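Local atomic coordinates of GMP reductase (Trypanosoma brucei brucei, PDB entry 6JIG), a protein that probably catalyses the irreversible NADPH-dependent deamination of GMP to IMP, helping to keep adenine and guanine nucleotides in balance. Residues Asp240-Ala245 with Lys273-Asp278. The protein carries 1 engineered substitution. Residues are numbered along the deposited sequence; the frame is centred on the assembly and turned at random.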
ATOM      1  N   ASP A 240     -25.228  -7.637  44.560  1.00 47.80           N
ATOM      2  CA  ASP A 240     -23.921  -7.961  45.114  1.00 49.24           C
ATOM      3  C   ASP A 240     -22.955  -6.778  45.099  1.00 52.91           C
ATOM      4  O   ASP A 240     -21.980  -6.785  45.858  1.00 51.36           O
ATOM      5  CB  ASP A 240     -23.314  -9.130  44.344  1.00 51.82           C
ATOM      6  CG  ASP A 240     -22.031  -9.638  44.974  1.00 61.96           C
ATOM      7  OD1 ASP A 240     -22.016  -9.865  46.209  1.00 63.92           O
ATOM      8  OD2 ASP A 240     -21.036  -9.813  44.237  1.00 61.72           O
ATOM      9  N   ASP A 241     -23.183  -5.775  44.249  1.00 46.37           N
ATOM     10  CA  ASP A 241     -22.280  -4.630  44.226  1.00 48.92           C
ATOM     11  C   ASP A 241     -22.304  -3.859  45.541  1.00 46.77           C
ATOM     12  O   ASP A 241     -21.314  -3.204  45.893  1.00 47.67           O
ATOM     13  CB  ASP A 241     -22.626  -3.722  43.052  1.00 44.98           C
ATOM     14  CG  ASP A 241     -22.138  -4.286  41.737  1.00 47.83           C
ATOM     15  OD1 ASP A 241     -20.900  -4.310  41.528  1.00 49.99           O
ATOM     16  OD2 ASP A 241     -22.984  -4.733  40.930  1.00 44.45           O
ATOM     17  N   MET A 242     -23.412  -3.923  46.282  1.00 46.91           N
ATOM     18  CA  MET A 242     -23.441  -3.285  47.594  1.00 48.30           C
ATOM     19  C   MET A 242     -22.426  -3.931  48.530  1.00 49.42           C
ATOM     20  O   MET A 242     -21.719  -3.236  49.271  1.00 46.40           O
ATOM     21  CB  MET A 242     -24.853  -3.353  48.170  1.00 49.40           C
ATOM     22  CG  MET A 242     -25.062  -2.512  49.405  1.00 54.48           C
ATOM     23  SD  MET A 242     -24.841  -0.745  49.109  1.00 57.01           S
ATOM     24  CE  MET A 242     -24.491  -0.201  50.761  1.00 50.01           C
ATOM     25  N   ASN A 243     -22.321  -5.265  48.491  1.00 51.89           N
ATOM     26  CA  ASN A 243     -21.300  -5.954  49.272  1.00 50.76           C
ATOM     27  C   ASN A 243     -19.897  -5.542  48.838  1.00 49.16           C
ATOM     28  O   ASN A 243     -19.027  -5.286  49.679  1.00 47.72           O
ATOM     29  CB  ASN A 243     -21.476  -7.464  49.143  1.00 51.20           C
ATOM     30  CG  ASN A 243     -20.724  -8.223  50.209  1.00 60.35           C
ATOM     31  OD1 ASN A 243     -19.707  -8.869  49.931  1.00 62.54           O
ATOM     32  ND2 ASN A 243     -21.208  -8.138  51.452  1.00 61.08           N
ATOM     33  N   ARG A 244     -19.658  -5.475  47.523  1.00 47.59           N
ATOM     34  CA  ARG A 244     -18.381  -4.979  47.018  1.00 43.91           C
ATOM     35  C   ARG A 244     -18.092  -3.575  47.540  1.00 40.87           C
ATOM     36  O   ARG A 244     -16.984  -3.285  48.002  1.00 38.37           O
ATOM     37  CB  ARG A 244     -18.391  -5.004  45.487  1.00 44.08           C
ATOM     38  CG  ARG A 244     -17.086  -4.577  44.829  1.00 41.85           C
ATOM     39  CD  ARG A 244     -17.237  -4.554  43.312  1.00 40.66           C
ATOM     40  NE  ARG A 244     -17.426  -5.896  42.771  1.00 39.66           N
ATOM     41  CZ  ARG A 244     -16.441  -6.654  42.306  1.00 42.80           C
ATOM     42  NH1 ARG A 244     -15.196  -6.192  42.313  1.00 41.13           N
ATOM     43  NH2 ARG A 244     -16.691  -7.864  41.815  1.00 42.22           N
ATOM     44  N   ALA A 245     -19.088  -2.688  47.478  1.00 42.01           N
ATOM     45  CA  ALA A 245     -18.890  -1.312  47.925  1.00 40.52           C
ATOM     46  C   ALA A 245     -18.496  -1.258  49.394  1.00 42.31           C
ATOM     47  O   ALA A 245     -17.587  -0.513  49.784  1.00 38.58           O
ATOM     48  CB  ALA A 245     -20.165  -0.506  47.703  1.00 40.39           C
ATOM     49  N   LYS A 273     -28.752   5.975  45.625  1.00 44.06           N
ATOM     50  CA  LYS A 273     -29.559   6.147  46.830  1.00 45.39           C
ATOM     51  C   LYS A 273     -29.190   5.117  47.893  1.00 44.14           C
ATOM     52  O   LYS A 273     -29.100   5.447  49.081  1.00 44.66           O
ATOM     53  CB  LYS A 273     -31.044   6.051  46.488  1.00 44.37           C
ATOM     54  CG  LYS A 273     -31.598   7.286  45.781  1.00 47.45           C
ATOM     55  CD  LYS A 273     -33.081   7.111  45.459  1.00 50.51           C
ATOM     56  CE  LYS A 273     -33.683   8.394  44.882  1.00 54.05           C
ATOM     57  NZ  LYS A 273     -35.036   8.179  44.270  1.00 55.38           N
ATOM     58  N   ARG A 274     -28.967   3.866  47.480  1.00 42.11           N
ATOM     59  CA  ARG A 274     -28.584   2.825  48.430  1.00 46.33           C
ATOM     60  C   ARG A 274     -27.239   3.129  49.074  1.00 48.61           C
ATOM     61  O   ARG A 274     -27.061   2.930  50.284  1.00 44.62           O
ATOM     62  CB  ARG A 274     -28.542   1.471  47.728  1.00 46.94           C
ATOM     63  CG  ARG A 274     -28.413   0.281  48.658  1.00 49.79           C
ATOM     64  CD  ARG A 274     -29.094  -0.954  48.057  1.00 56.46           C
ATOM     65  NE  ARG A 274     -28.737  -1.129  46.652  1.00 61.79           N
ATOM     66  CZ  ARG A 274     -29.575  -0.997  45.623  1.00 59.51           C
ATOM     67  NH1 ARG A 274     -30.855  -0.693  45.823  1.00 59.77           N
ATOM     68  NH2 ARG A 274     -29.126  -1.166  44.383  1.00 50.73           N
ATOM     69  N   LEU A 275     -26.280   3.612  48.281  1.00 43.33           N
ATOM     70  CA  LEU A 275     -24.951   3.900  48.804  1.00 43.92           C
ATOM     71  C   LEU A 275     -24.973   5.087  49.758  1.00 44.91           C
ATOM     72  O   LEU A 275     -24.264   5.086  50.773  1.00 46.24           O
ATOM     73  CB  LEU A 275     -23.977   4.154  47.651  1.00 41.99           C
ATOM     74  CG  LEU A 275     -23.668   2.903  46.824  1.00 43.79           C
ATOM     75  CD1 LEU A 275     -22.978   3.295  45.527  1.00 42.12           C
ATOM     76  CD2 LEU A 275     -22.805   1.928  47.621  1.00 40.70           C
ATOM     77  N   LYS A 276     -25.768   6.114  49.455  1.00 43.11           N
ATOM     78  CA  LYS A 276     -25.863   7.234  50.381  1.00 45.23           C
ATOM     79  C   LYS A 276     -26.675   6.862  51.613  1.00 50.92           C
ATOM     80  O   LYS A 276     -26.504   7.486  52.665  1.00 52.01           O
ATOM     81  CB  LYS A 276     -26.491   8.466  49.705  1.00 46.12           C
ATOM     82  CG  LYS A 276     -25.751   9.007  48.467  1.00 46.29           C
ATOM     83  CD  LYS A 276     -24.380   9.591  48.812  1.00 44.60           C
ATOM     84  CE  LYS A 276     -24.442  11.069  49.158  1.00 42.65           C
ATOM     85  NZ  LYS A 276     -23.114  11.542  49.617  1.00 42.52           N
ATOM     86  N   GLY A 277     -27.542   5.853  51.507  1.00 48.26           N
ATOM     87  CA  GLY A 277     -28.405   5.483  52.613  1.00 53.61           C
ATOM     88  C   GLY A 277     -27.802   4.539  53.629  1.00 54.59           C
ATOM     89  O   GLY A 277     -28.388   4.356  54.702  1.00 54.35           O
ATOM     90  N   ASP A 278     -26.651   3.933  53.323  1.00 51.66           N
ATOM     91  CA  ASP A 278     -26.016   2.980  54.221  1.00 48.30           C
ATOM     92  C   ASP A 278     -24.802   3.617  54.871  1.00 50.00           C
ATOM     93  O   ASP A 278     -23.899   4.072  54.151  1.00 49.12           O
ATOM     94  CB  ASP A 278     -25.603   1.726  53.460  1.00 48.53           C
ATOM     95  CG  ASP A 278     -25.288   0.551  54.378  1.00 49.51           C
ATOM     96  OD1 ASP A 278     -24.498   0.718  55.326  1.00 49.34           O
ATOM     97  OD2 ASP A 278     -25.827  -0.551  54.144  1.00 52.41           O
TER
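The CA atoms of Met242 and Leu275 are the nearest pair, 7.4 Å apart, between two helical segments whose axes come within 11.1 Å and cross at -40°. Met242 does most of the bridging between them. Its CG lies anti to the backbone N (chi1 -170°) and the chain then bends at chi2, which carries the thioether toward 273-278. There SD sits 3.7 Å from CD2 of Leu275, the two side chains running past each other in opposite directions, and equally near CG of Arg274, whose aliphatic base borders the contact. Helices 239-251 and 266-277 are consecutive outer helices of the TIM barrel, with strand 255-259 running between them in the alternating beta-alpha order of that fold. On the barrel side, Leu275 brings CD2 to 3.6 Å from CB of Ala245; both residues also rest on strand 255-259, Ala245 on Leu256 and Leu275 on Val258. The methyl of Met242 turns to Asp278, its CE lying 3.5 Å from CB of Asp278 and 3.7 Å from OD2 of the same residue. That OD2 is salt-bridged to Arg280, while Thr281 packs against both Met242 and Ala245.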